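Local structure of lipase (6A0W) at residues S141-V146 with A178-M183; Y200-P205 with L285-I290; V233-P238 with S274-T279. The protein probably hydrolyses ester bonds of triacylglycerols as a fungal lipase, with an N-terminal polypeptide segment that regulates its substrate-binding affinity. All blocks are in the same frame, centred on the assembly; numbering follows the deposited sequence.

Contact 1 of 3, residues S141-V146 with A178-M183; sequences SSYNQV and ALLAGM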
ATOM      1  N   SER A 141      -8.736   7.968  11.074  1.00 35.08           N
ATOM      2  CA  SER A 141     -10.158   8.380  10.917  1.00 39.72           C
ATOM      3  C   SER A 141     -10.812   7.796   9.688  1.00 33.60           C
ATOM      4  O   SER A 141     -11.922   7.270   9.762  1.00 34.76           O
ATOM      5  CB  SER A 141     -10.324   9.901  10.836  1.00 41.60           C
ATOM      6  OG  SER A 141      -9.069  10.524  10.729  1.00 64.66           O
ATOM      7  N   SER A 142     -10.081   7.785   8.578  1.00 32.18           N
ATOM      8  CA  SER A 142     -10.618   7.187   7.364  1.00 32.31           C
ATOM      9  C   SER A 142     -10.866   5.700   7.558  1.00 34.91           C
ATOM     10  O   SER A 142     -11.932   5.173   7.188  1.00 34.25           O
ATOM     11  CB  SER A 142      -9.702   7.442   6.150  1.00 34.04           C
ATOM     12  OG  SER A 142      -9.402   8.805   5.993  1.00 32.01           O
ATOM     13  N   TYR A 143      -9.912   5.034   8.210  1.00 32.53           N
ATOM     14  CA  TYR A 143     -10.068   3.626   8.466  1.00 32.70           C
ATOM     15  C   TYR A 143     -11.337   3.385   9.281  1.00 33.21           C
ATOM     16  O   TYR A 143     -12.101   2.444   8.995  1.00 33.83           O
ATOM     17  CB  TYR A 143      -8.829   3.008   9.173  1.00 30.46           C
ATOM     18  CG  TYR A 143      -8.992   1.516   9.364  1.00 29.28           C
ATOM     19  CD1 TYR A 143      -9.050   0.684   8.264  1.00 30.89           C
ATOM     20  CD2 TYR A 143      -9.297   0.987  10.606  1.00 30.71           C
ATOM     21  CE1 TYR A 143      -9.366  -0.642   8.369  1.00 32.03           C
ATOM     22  CE2 TYR A 143      -9.604  -0.361  10.746  1.00 32.54           C
ATOM     23  CZ  TYR A 143      -9.641  -1.166   9.622  1.00 35.42           C
ATOM     24  OH  TYR A 143      -9.999  -2.497   9.688  1.00 31.36           O
ATOM     25  N   ASN A 144     -11.511   4.162  10.345  1.00 35.11           N
ATOM     26  CA  ASN A 144     -12.660   3.929  11.238  1.00 38.44           C
ATOM     27  C   ASN A 144     -14.018   4.174  10.555  1.00 37.33           C
ATOM     28  O   ASN A 144     -15.008   3.547  10.933  1.00 42.80           O
ATOM     29  CB  ASN A 144     -12.511   4.749  12.526  1.00 35.32           C
ATOM     30  CG  ASN A 144     -11.535   4.110  13.505  1.00 30.58           C
ATOM     31  OD1 ASN A 144     -11.569   2.936  13.695  1.00 36.44           O
ATOM     32  ND2 ASN A 144     -10.631   4.887  14.071  1.00 37.33           N
ATOM     33  N   GLN A 145     -14.038   4.918   9.452  1.00 37.27           N
ATOM     34  CA  GLN A 145     -15.231   4.983   8.593  1.00 37.98           C
ATOM     35  C   GLN A 145     -15.431   3.732   7.764  1.00 45.05           C
ATOM     36  O   GLN A 145     -16.530   3.173   7.722  1.00 49.72           O
ATOM     37  CB  GLN A 145     -15.188   6.182   7.643  1.00 38.91           C
ATOM     38  CG  GLN A 145     -15.139   7.545   8.317  1.00 42.40           C
ATOM     39  CD  GLN A 145     -16.406   7.782   9.148  1.00 63.57           C
ATOM     40  OE1 GLN A 145     -17.534   7.594   8.656  1.00 52.17           O
ATOM     41  NE2 GLN A 145     -16.221   7.954  10.452  1.00 52.52           N
ATOM     42  N   VAL A 146     -14.376   3.234   7.133  1.00 34.58           N
ATOM     43  CA  VAL A 146     -14.585   2.155   6.159  1.00 30.63           C
ATOM     44  C   VAL A 146     -14.633   0.766   6.785  1.00 34.95           C
ATOM     45  O   VAL A 146     -15.188  -0.180   6.164  1.00 33.24           O
ATOM     46  CB  VAL A 146     -13.569   2.198   4.988  1.00 31.84           C
ATOM     47  CG1 VAL A 146     -13.725   3.513   4.231  1.00 36.48           C
ATOM     48  CG2 VAL A 146     -12.152   2.029   5.503  1.00 31.55           C
ATOM     49  N   ALA A 178      -4.637  -0.291   3.728  1.00 29.81           N
ATOM     50  CA  ALA A 178      -4.315  -1.713   3.620  1.00 25.84           C
ATOM     51  C   ALA A 178      -3.632  -2.236   4.890  1.00 25.49           C
ATOM     52  O   ALA A 178      -3.999  -3.292   5.401  1.00 27.12           O
ATOM     53  CB  ALA A 178      -3.429  -1.978   2.391  1.00 30.50           C
ATOM     54  N   LEU A 179      -2.631  -1.500   5.365  1.00 23.24           N
ATOM     55  CA  LEU A 179      -1.842  -1.926   6.507  1.00 27.05           C
ATOM     56  C   LEU A 179      -2.736  -1.912   7.774  1.00 27.42           C
ATOM     57  O   LEU A 179      -2.778  -2.877   8.529  1.00 27.28           O
ATOM     58  CB  LEU A 179      -0.703  -0.936   6.716  1.00 22.09           C
ATOM     59  CG  LEU A 179       0.142  -1.183   7.950  1.00 26.67           C
ATOM     60  CD1 LEU A 179       0.724  -2.589   7.895  1.00 30.26           C
ATOM     61  CD2 LEU A 179       1.259  -0.152   8.046  1.00 27.50           C
ATOM     62  N   LEU A 180      -3.555  -0.874   7.899  1.00 27.75           N
ATOM     63  CA  LEU A 180      -4.468  -0.770   9.057  1.00 28.72           C
ATOM     64  C   LEU A 180      -5.527  -1.860   9.020  1.00 27.47           C
ATOM     65  O   LEU A 180      -5.724  -2.576  10.017  1.00 29.69           O
ATOM     66  CB  LEU A 180      -5.086   0.627   9.133  1.00 26.64           C
ATOM     67  CG  LEU A 180      -4.129   1.791   9.450  1.00 28.36           C
ATOM     68  CD1 LEU A 180      -4.814   3.158   9.306  1.00 33.29           C
ATOM     69  CD2 LEU A 180      -3.539   1.663  10.839  1.00 29.78           C
ATOM     70  N   ALA A 181      -5.988  -2.180   7.821  1.00 24.14           N
ATOM     71  CA  ALA A 181      -6.913  -3.272   7.687  1.00 28.88           C
ATOM     72  C   ALA A 181      -6.244  -4.586   8.057  1.00 33.25           C
ATOM     73  O   ALA A 181      -6.878  -5.477   8.647  1.00 30.21           O
ATOM     74  CB  ALA A 181      -7.470  -3.356   6.271  1.00 30.25           C
ATOM     75  N   GLY A 182      -5.027  -4.785   7.559  1.00 29.84           N
ATOM     76  CA  GLY A 182      -4.350  -6.048   7.822  1.00 29.61           C
ATOM     77  C   GLY A 182      -4.133  -6.259   9.325  1.00 26.32           C
ATOM     78  O   GLY A 182      -4.324  -7.347   9.827  1.00 26.17           O
ATOM     79  N   MET A 183      -3.706  -5.218  10.028  1.00 27.21           N
ATOM     80  CA  MET A 183      -3.563  -5.292  11.485  1.00 30.52           C
ATOM     81  C   MET A 183      -4.897  -5.540  12.257  1.00 32.86           C
ATOM     82  O   MET A 183      -4.978  -6.470  13.089  1.00 30.32           O
ATOM     83  CB  MET A 183      -2.869  -4.032  11.985  1.00 26.49           C
ATOM     84  CG  MET A 183      -1.428  -3.876  11.516  1.00 28.47           C
ATOM     85  SD  MET A 183      -0.400  -5.266  12.010  1.00 29.71           S
ATOM     86  CE  MET A 183      -0.480  -6.253  10.524  1.00 28.73           C
TER
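Tyr143 and Leu180 bring the two helix segments closest together, their CA atoms 7.1 Å apart. Segment 141-146 belongs to helix 137-160 and segment 178-183 to helix 173-188; both keep regular helical backbone bonding through the contact, as in Val146 N to Ser142 O and Met183 N to Leu179 O. No hydrogen bond crosses between the segments, which are held here by apolar contact around one aromatic ring.

The ring of Tyr143 is thrown across the gap because its CG stands anti to the backbone N (chi1 -177°). Leu180 slides past it in the opposite direction. Leu180 CB lies over one face, displaced toward the rim, 4.3 Å from the centroid of the Tyr143 ring and 22° off the normal, a CH-pi contact. The leucine branch then runs back along the tyrosine stem, with Leu180 CD1 4.0 Å from Tyr143 CB. Farther out, the ring meets Ala181 obliquely: Tyr143 CE1 is 3.7 Å from Ala181 CA and 3.9 Å from the CB of Ala181. A small methyl suits this place, since it lets the ring come right up to the helix backbone.

Tyrosine is apt because it fills the interface with carbon and still carries a polar tip. Its buried OH is satisfied by hydrogen bonds to Tyr150 OH, a residue of its own helix, and to Asp184 OD2 of the partner helix, which together fix where the far end of the side chain lies, while Leu180 CB packed over the face hinders the ring from turning. Helix 173-188 meanwhile packs Ala178, Leu179 and Met183 onto strand 197-202 of the sheet. The arrangement is that of neighbouring helices of an alpha/beta-hydrolase fold, the second being the helix that follows the probable nucleophile elbow at Ser172.

Contact 2 of 3, residues Y200-P205 with L285-I290; sequences YTVGCP and LTYFGI. With SO4 (sulfate ion), chain C.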
ATOM      1  N   TYR A 200       0.046  -6.081   0.729  1.00 26.64           N
ATOM      2  CA  TYR A 200       0.905  -5.560  -0.339  1.00 30.70           C
ATOM      3  C   TYR A 200       0.538  -4.147  -0.656  1.00 26.98           C
ATOM      4  O   TYR A 200      -0.634  -3.841  -0.947  1.00 29.49           O
ATOM      5  CB  TYR A 200       0.737  -6.380  -1.627  1.00 29.99           C
ATOM      6  CG  TYR A 200       1.330  -7.773  -1.539  1.00 28.24           C
ATOM      7  CD1 TYR A 200       0.591  -8.816  -0.988  1.00 27.39           C
ATOM      8  CD2 TYR A 200       2.558  -8.080  -2.154  1.00 26.29           C
ATOM      9  CE1 TYR A 200       1.135 -10.077  -0.843  1.00 29.20           C
ATOM     10  CE2 TYR A 200       3.072  -9.369  -2.090  1.00 25.96           C
ATOM     11  CZ  TYR A 200       2.350 -10.366  -1.464  1.00 28.44           C
ATOM     12  OH  TYR A 200       2.792 -11.659  -1.396  1.00 32.80           O
ATOM     13  N   THR A 201       1.569  -3.326  -0.782  1.00 24.22           N
ATOM     14  CA  THR A 201       1.363  -1.935  -1.117  1.00 26.26           C
ATOM     15  C   THR A 201       2.364  -1.427  -2.196  1.00 26.26           C
ATOM     16  O   THR A 201       3.490  -1.949  -2.319  1.00 26.81           O
ATOM     17  CB  THR A 201       1.479  -1.021   0.128  1.00 26.08           C
ATOM     18  OG1 THR A 201       2.805  -1.044   0.652  1.00 25.58           O
ATOM     19  CG2 THR A 201       0.479  -1.406   1.226  1.00 30.81           C
ATOM     20  N   VAL A 202       1.961  -0.337  -2.854  1.00 25.38           N
ATOM     21  CA  VAL A 202       2.772   0.417  -3.808  1.00 27.86           C
ATOM     22  C   VAL A 202       2.661   1.887  -3.452  1.00 30.10           C
ATOM     23  O   VAL A 202       1.545   2.391  -3.264  1.00 27.63           O
ATOM     24  CB  VAL A 202       2.386   0.138  -5.289  1.00 28.43           C
ATOM     25  CG1 VAL A 202       2.926  -1.228  -5.707  1.00 28.05           C
ATOM     26  CG2 VAL A 202       0.882   0.176  -5.512  1.00 29.72           C
ATOM     27  N   GLY A 203       3.803   2.533  -3.217  1.00 25.10           N
ATOM     28  CA  GLY A 203       3.834   3.946  -2.838  1.00 29.28           C
ATOM     29  C   GLY A 203       3.158   4.288  -1.500  1.00 31.52           C
ATOM     30  O   GLY A 203       2.667   5.402  -1.294  1.00 27.41           O
ATOM     31  N   CYS A 204       3.278   3.390  -0.537  1.00 28.09           N
ATOM     32  CA  CYS A 204       2.725   3.594   0.805  1.00 28.51           C
ATOM     33  C   CYS A 204       3.484   4.648   1.610  1.00 24.17           C
ATOM     34  O   CYS A 204       4.719   4.586   1.744  1.00 27.31           O
ATOM     35  CB  CYS A 204       2.712   2.279   1.573  1.00 28.98           C
ATOM     36  SG  CYS A 204       1.657   2.331   3.059  1.00 29.25           S
ATOM     37  N   PRO A 205       2.776   5.667   2.108  1.00 24.35           N
ATOM     38  CA  PRO A 205       3.435   6.567   3.075  1.00 28.87           C
ATOM     39  C   PRO A 205       3.735   5.874   4.412  1.00 24.45           C
ATOM     40  O   PRO A 205       3.276   4.754   4.677  1.00 28.08           O
ATOM     41  CB  PRO A 205       2.374   7.655   3.325  1.00 26.65           C
ATOM     42  CG  PRO A 205       1.095   6.913   3.148  1.00 28.77           C
ATOM     43  CD  PRO A 205       1.334   5.964   1.994  1.00 29.00           C
ATOM     44  N   LEU A 285       3.165   7.479  -9.802  1.00 30.82           N
ATOM     45  CA  LEU A 285       2.027   7.230 -10.691  1.00 30.39           C
ATOM     46  C   LEU A 285       2.107   6.004 -11.563  1.00 27.80           C
ATOM     47  O   LEU A 285       1.113   5.647 -12.210  1.00 30.10           O
ATOM     48  CB  LEU A 285       1.720   8.466 -11.547  1.00 35.54           C
ATOM     49  CG  LEU A 285       1.530   9.792 -10.791  1.00 39.20           C
ATOM     50  CD1 LEU A 285       1.119  10.904 -11.765  1.00 42.14           C
ATOM     51  CD2 LEU A 285       0.507   9.678  -9.653  1.00 37.69           C
ATOM     52  N   THR A 286       3.259   5.330 -11.547  1.00 27.66           N
ATOM     53  CA  THR A 286       3.473   4.138 -12.363  1.00 30.05           C
ATOM     54  C   THR A 286       4.297   3.118 -11.579  1.00 26.02           C
ATOM     55  O   THR A 286       5.311   3.468 -10.975  1.00 33.32           O
ATOM     56  CB  THR A 286       4.239   4.501 -13.669  1.00 34.79           C
ATOM     57  OG1 THR A 286       3.658   5.681 -14.235  1.00 36.65           O
ATOM     58  CG2 THR A 286       4.114   3.366 -14.697  1.00 33.92           C
ATOM     59  N   TYR A 287       3.774   1.906 -11.476  1.00 31.59           N
ATOM     60  CA  TYR A 287       4.439   0.806 -10.799  1.00 32.46           C
ATOM     61  C   TYR A 287       4.366  -0.379 -11.752  1.00 31.46           C
ATOM     62  O   TYR A 287       3.270  -0.834 -12.111  1.00 30.23           O
ATOM     63  CB  TYR A 287       3.738   0.466  -9.450  1.00 30.25           C
ATOM     64  CG  TYR A 287       4.282   1.314  -8.303  1.00 28.08           C
ATOM     65  CD1 TYR A 287       3.906   2.636  -8.152  1.00 27.82           C
ATOM     66  CD2 TYR A 287       5.129   0.780  -7.345  1.00 28.70           C
ATOM     67  CE1 TYR A 287       4.419   3.416  -7.127  1.00 30.95           C
ATOM     68  CE2 TYR A 287       5.666   1.559  -6.309  1.00 26.84           C
ATOM     69  CZ  TYR A 287       5.298   2.863  -6.189  1.00 27.05           C
ATOM     70  OH  TYR A 287       5.915   3.677  -5.263  1.00 27.23           O
ATOM     71  N   PHE A 288       5.543  -0.869 -12.138  1.00 32.61           N
ATOM     72  CA  PHE A 288       5.702  -2.008 -13.048  1.00 30.20           C
ATOM     73  C   PHE A 288       5.021  -1.763 -14.383  1.00 28.62           C
ATOM     74  O   PHE A 288       4.307  -2.626 -14.875  1.00 34.48           O
ATOM     75  CB  PHE A 288       5.134  -3.294 -12.423  1.00 33.62           C
ATOM     76  CG  PHE A 288       5.752  -3.665 -11.105  1.00 34.47           C
ATOM     77  CD1 PHE A 288       7.064  -4.124 -11.040  1.00 33.44           C
ATOM     78  CD2 PHE A 288       5.001  -3.617  -9.932  1.00 32.23           C
ATOM     79  CE1 PHE A 288       7.625  -4.530  -9.842  1.00 39.05           C
ATOM     80  CE2 PHE A 288       5.565  -4.017  -8.728  1.00 35.36           C
ATOM     81  CZ  PHE A 288       6.870  -4.506  -8.682  1.00 33.46           C
ATOM     82  N   GLY A 289       5.089  -0.530 -14.855  1.00 32.86           N
ATOM     83  CA  GLY A 289       4.344  -0.089 -16.044  1.00 34.04           C
ATOM     84  C   GLY A 289       2.855   0.107 -15.856  1.00 36.68           C
ATOM     85  O   GLY A 289       2.163   0.403 -16.807  1.00 35.50           O
ATOM     86  N   ILE A 290       2.319  -0.166 -14.669  1.00 35.23           N
ATOM     87  CA  ILE A 290       0.863   0.003 -14.414  1.00 35.90           C
ATOM     88  C   ILE A 290       0.565   1.403 -13.868  1.00 30.93           C
ATOM     89  O   ILE A 290       1.160   1.841 -12.886  1.00 32.46           O
ATOM     90  CB  ILE A 290       0.357  -1.004 -13.357  1.00 36.82           C
ATOM     91  CG1 ILE A 290       0.583  -2.431 -13.845  1.00 37.73           C
ATOM     92  CG2 ILE A 290      -1.128  -0.808 -13.047  1.00 29.37           C
ATOM     93  CD1 ILE A 290       0.610  -3.450 -12.704  1.00 41.92           C
TER
HETATM   94  S   SO4 C 402       8.193   1.001 -14.130  1.00 57.56           S
HETATM   95  O1  SO4 C 402       6.890   1.580 -14.446  1.00 42.80           O
HETATM   96  O2  SO4 C 402       9.211   2.065 -14.260  1.00 47.77           O
HETATM   97  O3  SO4 C 402       8.489  -0.099 -15.064  1.00 45.54           O
HETATM   98  O4  SO4 C 402       8.152   0.471 -12.745  1.00 42.36           O
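Val202 and Tyr287 carry the apolar part of this contact. Val202 CB sits over one face of the phenol, 3.7 Å from the centroid of the Tyr287 ring and 17° off its normal, in a close CH-pi contact. Toward the ring's rim, Val202 CG1 comes within 3.4 Å of Tyr287 CD2. A beta-branched valine serves well at the end of strand 197-202, because it presents a broad, stiff surface to the ring.

Polar contacts gather at the phenol tip. Gly203 N is 3.2 Å from Tyr287 OH, but the angle is poor and this is no hydrogen bond; the OH bonds instead to Asp231 OD2 and His228 N. Glycine fits here: with no side chain, it lets the hydroxyl lie close against the backbone, and its positive phi (63°) turns the chain out of the strand.

Backbone bonds close a type I' turn from Tyr287 to Ile290. Tyr287 N bonds Ile290 O at 3.0 Å, and Ile290 N returns to Tyr287 O at 2.8 Å, making a tight beta hairpin. Gly289 easily adopts the positive phi required at the third position of this turn.

A sulfate ion, probably from the crystallisation liquor, rests on the turn: Phe288 N donates to sulfate O4 at 3.0 Å and Gly289 N to sulfate O1 at 2.8 Å. His228 NE2 is also hydrogen-bonded to it.

By its hydrogen bond to Asp231, the likely acid of a Ser-His-Asp triad, Tyr287 probably serves as a second-shell residue beside the probable active site of an alpha/beta hydrolase.

Contact 3 of 3, residues V233-P238 with S274-T279; sequences VPHVPP and SIVPFT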
ATOM      1  N   VAL A 233       6.276   9.526  -2.044  1.00 26.90           N
ATOM      2  CA  VAL A 233       5.263   9.283  -1.021  1.00 29.98           C
ATOM      3  C   VAL A 233       5.757   8.370   0.134  1.00 28.89           C
ATOM      4  O   VAL A 233       5.345   8.538   1.309  1.00 27.58           O
ATOM      5  CB  VAL A 233       3.914   8.785  -1.626  1.00 31.36           C
ATOM      6  CG1 VAL A 233       2.907   8.556  -0.501  1.00 29.01           C
ATOM      7  CG2 VAL A 233       3.319   9.839  -2.552  1.00 32.86           C
ATOM      8  N   PRO A 234       6.606   7.378  -0.189  1.00 31.39           N
ATOM      9  CA  PRO A 234       7.100   6.541   0.902  1.00 27.26           C
ATOM     10  C   PRO A 234       8.064   7.237   1.844  1.00 29.01           C
ATOM     11  O   PRO A 234       8.579   6.613   2.790  1.00 32.36           O
ATOM     12  CB  PRO A 234       7.789   5.374   0.169  1.00 26.51           C
ATOM     13  CG  PRO A 234       6.981   5.246  -1.099  1.00 27.60           C
ATOM     14  CD  PRO A 234       6.620   6.652  -1.487  1.00 27.61           C
ATOM     15  N   HIS A 235       8.372   8.482   1.524  1.00 30.67           N
ATOM     16  CA  HIS A 235       9.269   9.276   2.326  1.00 33.32           C
ATOM     17  C   HIS A 235       8.542  10.354   3.114  1.00 35.55           C
ATOM     18  O   HIS A 235       9.198  11.241   3.656  1.00 28.11           O
ATOM     19  CB  HIS A 235      10.353   9.912   1.430  1.00 31.46           C
ATOM     20  CG  HIS A 235      11.099   8.900   0.625  1.00 31.55           C
ATOM     21  ND1 HIS A 235      11.966   8.003   1.215  1.00 30.30           N
ATOM     22  CD2 HIS A 235      10.906   8.461  -0.643  1.00 30.83           C
ATOM     23  CE1 HIS A 235      12.367   7.129   0.300  1.00 36.76           C
ATOM     24  NE2 HIS A 235      11.723   7.365  -0.829  1.00 32.83           N
ATOM     25  N   VAL A 236       7.217  10.271   3.195  1.00 31.28           N
ATOM     26  CA  VAL A 236       6.461  11.156   4.081  1.00 29.61           C
ATOM     27  C   VAL A 236       5.474  10.288   4.866  1.00 31.14           C
ATOM     28  O   VAL A 236       5.057   9.234   4.386  1.00 31.08           O
ATOM     29  CB  VAL A 236       5.675  12.249   3.313  1.00 28.34           C
ATOM     30  CG1 VAL A 236       6.573  13.059   2.413  1.00 32.67           C
ATOM     31  CG2 VAL A 236       4.564  11.628   2.498  1.00 38.19           C
ATOM     32  N   PRO A 237       4.996  10.762   6.017  1.00 32.93           N
ATOM     33  CA  PRO A 237       5.556  11.879   6.767  1.00 34.01           C
ATOM     34  C   PRO A 237       6.986  11.618   7.198  1.00 32.08           C
ATOM     35  O   PRO A 237       7.428  10.476   7.191  1.00 32.86           O
ATOM     36  CB  PRO A 237       4.681  11.915   8.024  1.00 36.98           C
ATOM     37  CG  PRO A 237       3.416  11.259   7.656  1.00 36.00           C
ATOM     38  CD  PRO A 237       3.714  10.292   6.557  1.00 38.17           C
ATOM     39  N   PRO A 238       7.635  12.609   7.784  1.00 37.32           N
ATOM     40  CA  PRO A 238       9.073  12.459   8.043  1.00 38.82           C
ATOM     41  C   PRO A 238       9.379  11.555   9.228  1.00 38.52           C
ATOM     42  O   PRO A 238       8.688  11.589  10.247  1.00 34.93           O
ATOM     43  CB  PRO A 238       9.505  13.894   8.360  1.00 46.92           C
ATOM     44  CG  PRO A 238       8.443  14.757   7.731  1.00 42.08           C
ATOM     45  CD  PRO A 238       7.184  13.989   8.002  1.00 39.43           C
ATOM     46  N   SER A 274      17.943   5.865  -0.154  1.00 36.86           N
ATOM     47  CA  SER A 274      19.231   6.271  -0.758  1.00 38.94           C
ATOM     48  C   SER A 274      19.095   7.353  -1.825  1.00 43.08           C
ATOM     49  O   SER A 274      20.098   7.951  -2.138  1.00 39.03           O
ATOM     50  CB  SER A 274      19.982   5.057  -1.359  1.00 35.81           C
ATOM     51  OG  SER A 274      19.388   4.578  -2.542  1.00 35.00           O
ATOM     52  N   ILE A 275      17.906   7.606  -2.390  1.00 39.57           N
ATOM     53  CA  ILE A 275      17.744   8.707  -3.352  1.00 33.88           C
ATOM     54  C   ILE A 275      17.193  10.040  -2.768  1.00 42.86           C
ATOM     55  O   ILE A 275      17.100  11.049  -3.466  1.00 38.81           O
ATOM     56  CB  ILE A 275      16.963   8.298  -4.626  1.00 40.73           C
ATOM     57  CG1 ILE A 275      15.544   7.767  -4.333  1.00 39.31           C
ATOM     58  CG2 ILE A 275      17.738   7.252  -5.414  1.00 39.30           C
ATOM     59  CD1 ILE A 275      14.548   8.843  -3.983  1.00 35.68           C
ATOM     60  N   VAL A 276      16.915  10.072  -1.478  1.00 36.55           N
ATOM     61  CA  VAL A 276      16.402  11.254  -0.810  1.00 38.84           C
ATOM     62  C   VAL A 276      17.506  12.311  -0.805  1.00 43.02           C
ATOM     63  O   VAL A 276      18.625  11.948  -0.565  1.00 39.92           O
ATOM     64  CB  VAL A 276      16.005  10.858   0.618  1.00 39.68           C
ATOM     65  CG1 VAL A 276      15.896  12.042   1.561  1.00 45.90           C
ATOM     66  CG2 VAL A 276      14.691  10.084   0.608  1.00 38.64           C
ATOM     67  N   PRO A 277      17.249  13.567  -1.175  1.00 48.44           N
ATOM     68  CA  PRO A 277      15.901  14.179  -1.239  1.00 41.12           C
ATOM     69  C   PRO A 277      15.439  14.449  -2.662  1.00 43.57           C
ATOM     70  O   PRO A 277      14.516  15.232  -2.916  1.00 36.28           O
ATOM     71  CB  PRO A 277      16.092  15.498  -0.482  1.00 46.77           C
ATOM     72  CG  PRO A 277      17.526  15.870  -0.783  1.00 47.86           C
ATOM     73  CD  PRO A 277      18.283  14.548  -0.779  1.00 43.83           C
ATOM     74  N   PHE A 278      16.038  13.737  -3.594  1.00 35.31           N
ATOM     75  CA  PHE A 278      15.718  13.910  -4.988  1.00 38.06           C
ATOM     76  C   PHE A 278      14.585  12.972  -5.346  1.00 35.42           C
ATOM     77  O   PHE A 278      14.782  11.958  -6.021  1.00 38.38           O
ATOM     78  CB  PHE A 278      16.966  13.656  -5.857  1.00 43.44           C
ATOM     79  CG  PHE A 278      18.124  14.557  -5.522  1.00 50.40           C
ATOM     80  CD1 PHE A 278      18.112  15.887  -5.911  1.00 65.46           C
ATOM     81  CD2 PHE A 278      19.196  14.093  -4.790  1.00 55.31           C
ATOM     82  CE1 PHE A 278      19.161  16.726  -5.613  1.00 66.18           C
ATOM     83  CE2 PHE A 278      20.240  14.935  -4.469  1.00 62.00           C
ATOM     84  CZ  PHE A 278      20.225  16.250  -4.885  1.00 68.60           C
ATOM     85  N   THR A 279      13.377  13.372  -4.955  1.00 38.36           N
ATOM     86  CA  THR A 279      12.167  12.569  -5.127  1.00 34.89           C
ATOM     87  C   THR A 279      11.228  13.231  -6.126  1.00 41.96           C
ATOM     88  O   THR A 279      11.542  14.284  -6.673  1.00 35.34           O
ATOM     89  CB  THR A 279      11.440  12.458  -3.772  1.00 41.66           C
ATOM     90  OG1 THR A 279      11.333  13.766  -3.199  1.00 35.74           O
ATOM     91  CG2 THR A 279      12.241  11.574  -2.811  1.00 33.21           C
TER
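The imidazole of His235 has Val276 over one face, while Ile275 and Thr279 approach it obliquely. Val276 CG2 is 3.8 Å from the centroid of the His235 ring and 24° off its normal, a CH-pi contact offset toward the rim on the ND1 side, where CG2 and His235 ND1 are 3.5 Å apart. This is loop-on-loop packing in an alpha/beta-hydrolase fold: segment 233-238 follows strand 223-228, and segment 274-279 follows strand 258-262.

With CG anti to its own carbonyl carbon (chi1 -55°), the His235 ring projects toward the other loop and slides past the valine in the opposite direction. Thr279 crosses the histidine at a slant and offers its methyl, CG2, 4.0 Å from His235 CD2. Beta-branched residues suit these places: Val276 and Thr279 each lay a methyl against the imidazole, and the threonine does so while its OG1 is hydrogen-bonded to another group.

Both loops are shaped by internal turns, with Val236 N bonded to Val233 O and Phe278 N to Ile275 O, and by cis peptide bonds before Pro237 and Pro277, a geometry that proline accepts readily. Met8, from the N-terminal strand 8-9, touches His235, Val276 and Thr279, joining the N-terminal segment to this cluster.

At the far end of the ring, Ile275 extends its terminal methyl, CD1, to 4.5 Å from His235 NE2.

In the fold
From the N terminus, contact 1 closes first, folding 31 intervening residues so that helix 137-160 meets helix 173-188. That loop is finished before contact 2 opens on strand 197-202, but the two are adjoining: Ala178 CB packs 4.1 Å from Thr201 CG2, helix against sheet. Contact 2 spans 79 residues and closes only near the C terminus, at the hairpin 285-290. Contact 3 is nested inside it, linking the loops 233-238 and 274-279. These two also touch, with Cys204 O 3.5 Å from Pro234 CB. The three thus run from the helical layer, through the central sheet, to the loops beside the likely active site.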